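Local structure of fluvirucin B1 DH domain from module 1 (Actinomadura vulgaris, 6OBV) at residues A228-A233 and L279-T284. The protein probably dehydrates a beta-hydroxyacyl polyketide intermediate to the alpha,beta-unsaturated form, as the dehydratase domain of module 1 of the fluvirucin B1 synthase. Residues are numbered along the deposited sequence; the frame is centred on the assembly and turned at random.
Sequences ALLDAA and LHITDT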
ATOM      1  N   ALA A 228     -18.306 -18.092  -2.082  1.00 28.56           N
ATOM      2  CA  ALA A 228     -18.946 -19.333  -2.503  1.00 27.67           C
ATOM      3  C   ALA A 228     -20.425 -19.340  -2.174  1.00 27.67           C
ATOM      4  O   ALA A 228     -21.209 -19.985  -2.883  1.00 23.96           O
ATOM      5  CB  ALA A 228     -18.272 -20.547  -1.858  1.00 29.05           C
ATOM      6  N   LEU A 229     -20.831 -18.642  -1.108  1.00 33.32           N
ATOM      7  CA  LEU A 229     -22.254 -18.539  -0.798  1.00 29.96           C
ATOM      8  C   LEU A 229     -22.969 -17.622  -1.780  1.00 30.07           C
ATOM      9  O   LEU A 229     -24.077 -17.933  -2.224  1.00 28.02           O
ATOM     10  CB  LEU A 229     -22.461 -18.045   0.633  1.00 31.28           C
ATOM     11  CG  LEU A 229     -23.918 -17.930   1.085  1.00 33.06           C
ATOM     12  CD1 LEU A 229     -24.665 -19.242   0.916  1.00 25.84           C
ATOM     13  CD2 LEU A 229     -24.000 -17.466   2.550  1.00 33.67           C
ATOM     14  N   LEU A 230     -22.365 -16.485  -2.125  1.00 27.18           N
ATOM     15  CA  LEU A 230     -23.028 -15.584  -3.060  1.00 28.47           C
ATOM     16  C   LEU A 230     -23.100 -16.202  -4.442  1.00 27.90           C
ATOM     17  O   LEU A 230     -24.098 -16.032  -5.151  1.00 33.58           O
ATOM     18  CB  LEU A 230     -22.330 -14.220  -3.125  1.00 23.63           C
ATOM     19  CG  LEU A 230     -23.014 -13.217  -4.074  1.00 25.55           C
ATOM     20  CD1 LEU A 230     -24.480 -13.070  -3.721  1.00 30.27           C
ATOM     21  CD2 LEU A 230     -22.324 -11.849  -4.098  1.00 23.98           C
ATOM     22  N   ASP A 231     -22.072 -16.950  -4.838  1.00 28.39           N
ATOM     23  CA  ASP A 231     -22.110 -17.555  -6.162  1.00 25.34           C
ATOM     24  C   ASP A 231     -23.210 -18.602  -6.262  1.00 24.92           C
ATOM     25  O   ASP A 231     -23.916 -18.674  -7.270  1.00 25.78           O
ATOM     26  CB  ASP A 231     -20.770 -18.181  -6.516  1.00 22.90           C
ATOM     27  CG  ASP A 231     -20.746 -18.684  -7.953  1.00 29.78           C
ATOM     28  OD1 ASP A 231     -20.830 -17.835  -8.857  1.00 29.88           O
ATOM     29  OD2 ASP A 231     -20.679 -19.910  -8.187  1.00 27.56           O
ATOM     30  N   ALA A 232     -23.368 -19.432  -5.236  1.00 28.04           N
ATOM     31  CA  ALA A 232     -24.381 -20.467  -5.338  1.00 28.28           C
ATOM     32  C   ALA A 232     -25.777 -19.882  -5.261  1.00 22.95           C
ATOM     33  O   ALA A 232     -26.729 -20.499  -5.750  1.00 22.19           O
ATOM     34  CB  ALA A 232     -24.174 -21.518  -4.252  1.00 31.12           C
ATOM     35  N   ALA A 233     -25.917 -18.705  -4.660  1.00 26.63           N
ATOM     36  CA  ALA A 233     -27.171 -17.978  -4.712  1.00 22.70           C
ATOM     37  C   ALA A 233     -27.592 -17.679  -6.142  1.00 25.70           C
ATOM     38  O   ALA A 233     -28.764 -17.381  -6.394  1.00 27.44           O
ATOM     39  CB  ALA A 233     -27.026 -16.686  -3.915  1.00 20.41           C
ATOM     40  N   LEU A 279     -31.671  -9.883  -7.509  1.00 32.86           N
ATOM     41  CA  LEU A 279     -31.614 -10.882  -6.449  1.00 36.34           C
ATOM     42  C   LEU A 279     -31.677 -10.198  -5.097  1.00 39.98           C
ATOM     43  O   LEU A 279     -30.970  -9.218  -4.839  1.00 33.10           O
ATOM     44  CB  LEU A 279     -30.342 -11.758  -6.496  1.00 30.29           C
ATOM     45  CG  LEU A 279     -30.014 -12.534  -7.767  1.00 31.23           C
ATOM     46  CD1 LEU A 279     -28.694 -12.031  -8.236  1.00 35.30           C
ATOM     47  CD2 LEU A 279     -29.936 -14.017  -7.534  1.00 30.25           C
ATOM     48  N   HIS A 280     -32.513 -10.743  -4.231  1.00 42.19           N
ATOM     49  CA  HIS A 280     -32.668 -10.233  -2.884  1.00 42.11           C
ATOM     50  C   HIS A 280     -32.479 -11.407  -1.948  1.00 35.10           C
ATOM     51  O   HIS A 280     -33.152 -12.433  -2.078  1.00 31.69           O
ATOM     52  CB  HIS A 280     -34.020  -9.532  -2.722  1.00 50.78           C
ATOM     53  CG  HIS A 280     -34.138  -8.313  -3.587  1.00 72.03           C
ATOM     54  ND1 HIS A 280     -33.402  -7.168  -3.359  1.00 76.92           N
ATOM     55  CD2 HIS A 280     -34.846  -8.083  -4.720  1.00 77.20           C
ATOM     56  CE1 HIS A 280     -33.675  -6.275  -4.295  1.00 78.31           C
ATOM     57  NE2 HIS A 280     -34.550  -6.805  -5.131  1.00 78.67           N
ATOM     58  N   ILE A 281     -31.504 -11.279  -1.065  1.00 28.63           N
ATOM     59  CA  ILE A 281     -31.000 -12.375  -0.267  1.00 29.03           C
ATOM     60  C   ILE A 281     -31.364 -12.077   1.175  1.00 38.29           C
ATOM     61  O   ILE A 281     -31.174 -10.951   1.653  1.00 42.04           O
ATOM     62  CB  ILE A 281     -29.486 -12.539  -0.481  1.00 25.68           C
ATOM     63  CG1 ILE A 281     -29.231 -12.924  -1.940  1.00 32.52           C
ATOM     64  CG2 ILE A 281     -28.889 -13.590   0.411  1.00 27.51           C
ATOM     65  CD1 ILE A 281     -27.782 -12.906  -2.303  1.00 27.49           C
ATOM     66  N   THR A 282     -31.945 -13.062   1.844  1.00 37.23           N
ATOM     67  CA  THR A 282     -32.336 -12.929   3.234  1.00 37.72           C
ATOM     68  C   THR A 282     -31.695 -14.061   4.012  1.00 30.29           C
ATOM     69  O   THR A 282     -31.143 -14.991   3.432  1.00 31.64           O
ATOM     70  CB  THR A 282     -33.856 -12.980   3.386  1.00 38.51           C
ATOM     71  OG1 THR A 282     -34.355 -14.082   2.616  1.00 35.12           O
ATOM     72  CG2 THR A 282     -34.465 -11.690   2.893  1.00 40.51           C
ATOM     73  N   ASP A 283     -31.770 -13.985   5.337  1.00 40.56           N
ATOM     74  CA  ASP A 283     -31.277 -15.095   6.133  1.00 39.18           C
ATOM     75  C   ASP A 283     -32.448 -16.029   6.457  1.00 43.39           C
ATOM     76  O   ASP A 283     -33.598 -15.776   6.090  1.00 34.16           O
ATOM     77  CB  ASP A 283     -30.522 -14.580   7.363  1.00 36.29           C
ATOM     78  CG  ASP A 283     -31.370 -13.700   8.282  1.00 41.58           C
ATOM     79  OD1 ASP A 283     -32.610 -13.885   8.368  1.00 43.54           O
ATOM     80  OD2 ASP A 283     -30.774 -12.823   8.945  1.00 38.25           O
ATOM     81  N   THR A 284     -32.157 -17.145   7.123  1.00 46.59           N
ATOM     82  CA  THR A 284     -33.185 -18.162   7.316  1.00 46.00           C
ATOM     83  C   THR A 284     -34.283 -17.725   8.265  1.00 42.89           C
ATOM     84  O   THR A 284     -35.182 -18.522   8.542  1.00 45.55           O
ATOM     85  CB  THR A 284     -32.571 -19.468   7.820  1.00 50.96           C
ATOM     86  OG1 THR A 284     -31.879 -19.232   9.054  1.00 52.34           O
ATOM     87  CG2 THR A 284     -31.608 -20.042   6.769  1.00 49.64           C
TER
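Ile281 reaches from its strand toward the helical segment and ends in a methyl group, CD1, that meets two residues at once. Ile281 CD1 lies 3.6 Å from Leu230 CD1, methyl against methyl; the two side chains cross at about a right angle, and their closest approach is between these terminal methyls. The same Ile281 CD1 is 4.2 Å from CB of Ala233, the whole of that side chain. Ile281 owes this reach to its second torsion: chi2 near 171° places CD1 anti to CA, extending it away from the backbone toward the helix. Leu230 starts across the line of approach rather than along it, and its CD1 branch covers the remaining distance. The setting is the double hot-dog fold of polyketide synthase dehydratases, in which a helix packs against a curved antiparallel sheet in each half; here, in the C-terminal half, the helix is 227-232 and the strand 277-282, flanked by 264-271 and 288-299. It is an instance of a helix seating on a sheet through residues i and i+2 of one strand. Two residues before Ile281, on the same face, Leu279 also points at the helical segment, and its CD2 comes to 3.7 Å from the backbone O of Ala233, a van der Waals contact of a methyl with a carbonyl oxygen. No hydrogen bond links the two segments, and all four touching residues are buried. Neighbours extend the apolar layer: Ile292 touches both Leu230 and Leu279, Val267 packs on Ala233, and Val83 of helix 79-92 reaches Leu230.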